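Local structure of putative cytoplasmic protein (2GK3) at residues G17-H21 with Y58-H62. The protein is of unknown function but forms hexamers and probably has a class I glutamine amidotransferase-like fold. Sequence-based numbering, arbitrary orientation.
Sequences GESWH and YMPAH
Tyr58 reaches across to the turn at Gly17 and donates its hydroxyl proton to the backbone carbonyl: OH lies 2.7 Å from Gly17 O, in the carbonyl plane. Carrying CG anti to the backbone N (chi1 -177°), the tyrosine extends its ring alongside the turn, with Glu18 O also at the hydroxyl edge, while Pro60 N sits over the centre of one ring face. Parallel strand pairing ends here with Gly17 N bonded to Met59 O (3.0 Å). Beyond it the chains separate, and side chains and water take over.

Ser19 OG, placed between the backbone N and carbonyl carbon (chi1 62°), accepts a bent bond from Ala61 N, where the chain leads into helix 61-67 (3.0 Å, 135° at the hydrogen), and lies 3.2 Å from Pro60 CB. A water continues this link, 2.6 Å from Ser19 OG, accepting from His62 N and hydrogen-bonded to His62 ND1. The His62 imidazole rests one face on Pro60 CB; in one of its two conformers His21 meets it obliquely, CE1 3.4 Å from His62 ND1.

Glu18 sends its carboxylate to the far side, where OE2 is hydrogen-bonded to Ser84 OG and lies close to the like-charged Asp226. Strand 31-40 flanks the contact through Tyr38 and Glu40. At the outer end, His21, in that conformer, appears to stack on His21 of a third subunit; its backbone joins a strand of the second in an antiparallel pair, so the junction of strands 12-28 and 55-59 with helix 61-67 borders the hexamer interfaces.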
loop_
_atom_site.group_PDB
_atom_site.type_symbol
_atom_site.label_atom_id
_atom_site.label_comp_id
_atom_site.label_asym_id
_atom_site.label_seq_id
_atom_site.Cartn_x
_atom_site.Cartn_y
_atom_site.Cartn_z
ATOM N N GLY E 17 -10.015 -1.510 21.983
ATOM C CA GLY E 17 -9.074 -0.841 21.096
ATOM C C GLY E 17 -7.662 -1.288 21.306
ATOM O O GLY E 17 -7.424 -2.447 21.552
ATOM N N GLU E 18 -6.724 -0.357 21.192
ATOM C CA GLU E 18 -5.301 -0.612 21.494
ATOM C C GLU E 18 -4.696 -1.813 20.756
ATOM O O GLU E 18 -3.873 -2.548 21.298
ATOM C CB GLU E 18 -5.065 -0.705 23.018
ATOM C CG GLU E 18 -5.082 0.633 23.725
ATOM C CD GLU E 18 -3.919 1.540 23.335
ATOM O OE1 GLU E 18 -2.869 1.038 22.871
ATOM O OE2 GLU E 18 -4.057 2.772 23.498
ATOM N N SER E 19 -5.099 -1.979 19.499
ATOM C CA SER E 19 -4.495 -2.977 18.625
ATOM C C SER E 19 -4.382 -2.449 17.208
ATOM O O SER E 19 -5.146 -1.575 16.807
ATOM C CB SER E 19 -5.310 -4.268 18.647
ATOM O OG SER E 19 -6.606 -4.038 18.167
ATOM N N TRP E 20 -3.421 -2.981 16.462
ATOM C CA TRP E 20 -3.211 -2.558 15.091
ATOM C C TRP E 20 -2.497 -3.629 14.262
ATOM O O TRP E 20 -1.856 -4.528 14.811
ATOM C CB TRP E 20 -2.454 -1.216 15.037
ATOM C CG TRP E 20 -1.191 -1.249 15.803
ATOM C CD1 TRP E 20 0.009 -1.737 15.368
ATOM C CD2 TRP E 20 -0.974 -0.792 17.144
ATOM N NE1 TRP E 20 0.959 -1.604 16.351
ATOM C CE2 TRP E 20 0.380 -1.032 17.452
ATOM C CE3 TRP E 20 -1.789 -0.197 18.110
ATOM C CZ2 TRP E 20 0.935 -0.706 18.688
ATOM C CZ3 TRP E 20 -1.245 0.122 19.328
ATOM C CH2 TRP E 20 0.103 -0.132 19.611
ATOM N N HIS E 21 -2.598 -3.492 12.936
ATOM C CA HIS E 21 -2.021 -4.421 11.961
ATOM C C HIS E 21 -1.162 -3.624 10.963
ATOM O O HIS E 21 -1.702 -3.053 10.007
ATOM C CB HIS E 21 -3.148 -5.125 11.172
ATOM C CG HIS E 21 -3.819 -6.257 11.894
ATOM N ND1 HIS E 21 -4.981 -6.098 12.617
ATOM C CD2 HIS E 21 -3.528 -7.579 11.946
ATOM C CE1 HIS E 21 -5.359 -7.264 13.114
ATOM N NE2 HIS E 21 -4.493 -8.180 12.722
ATOM N N TYR E 58 -11.130 -7.854 26.991
ATOM C CA TYR E 58 -10.386 -7.130 25.989
ATOM C C TYR E 58 -10.972 -7.347 24.596
ATOM O O TYR E 58 -11.133 -8.483 24.135
ATOM C CB TYR E 58 -8.913 -7.518 26.005
ATOM C CG TYR E 58 -8.099 -6.720 25.025
ATOM C CD1 TYR E 58 -8.251 -5.334 24.930
ATOM C CD2 TYR E 58 -7.169 -7.333 24.204
ATOM C CE1 TYR E 58 -7.516 -4.589 24.027
ATOM C CE2 TYR E 58 -6.412 -6.587 23.308
ATOM C CZ TYR E 58 -6.600 -5.211 23.225
ATOM O OH TYR E 58 -5.866 -4.467 22.327
HETATM N N MSE E 59 -11.287 -6.241 23.934
HETATM C CA MSE E 59 -11.833 -6.292 22.597
HETATM C C MSE E 59 -10.963 -5.461 21.660
HETATM O O MSE E 59 -11.140 -4.241 21.556
HETATM C CB MSE E 59 -13.278 -5.811 22.597
HETATM C CG MSE E 59 -13.971 -5.969 21.254
HETATM SE SE MSE E 59 -15.791 -5.287 21.242
HETATM C CE MSE E 59 -16.643 -6.651 22.347
ATOM N N PRO E 60 -10.004 -6.121 20.976
ATOM C CA PRO E 60 -9.192 -5.412 19.988
ATOM C C PRO E 60 -10.080 -4.817 18.893
ATOM O O PRO E 60 -11.194 -5.293 18.678
ATOM C CB PRO E 60 -8.297 -6.500 19.403
ATOM C CG PRO E 60 -8.369 -7.661 20.359
ATOM C CD PRO E 60 -9.650 -7.552 21.094
ATOM N N ALA E 61 -9.583 -3.789 18.210
ATOM C CA ALA E 61 -10.293 -3.170 17.084
ATOM C C ALA E 61 -10.918 -4.153 16.079
ATOM O O ALA E 61 -12.088 -3.994 15.714
ATOM C CB ALA E 61 -9.386 -2.186 16.369
ATOM N N HIS E 62 -10.162 -5.163 15.639
ATOM C CA HIS E 62 -10.702 -6.132 14.660
ATOM C C HIS E 62 -11.967 -6.831 15.150
ATOM O O HIS E 62 -12.863 -7.117 14.357
ATOM C CB HIS E 62 -9.643 -7.121 14.096
ATOM C CG HIS E 62 -8.969 -7.978 15.124
ATOM N ND1 HIS E 62 -7.662 -7.779 15.516
ATOM C CD2 HIS E 62 -9.414 -9.039 15.836
ATOM C CE1 HIS E 62 -7.330 -8.674 16.424
ATOM N NE2 HIS E 62 -8.381 -9.439 16.650
HETATM O O HOH W 1 -7.175 -4.721 15.692
#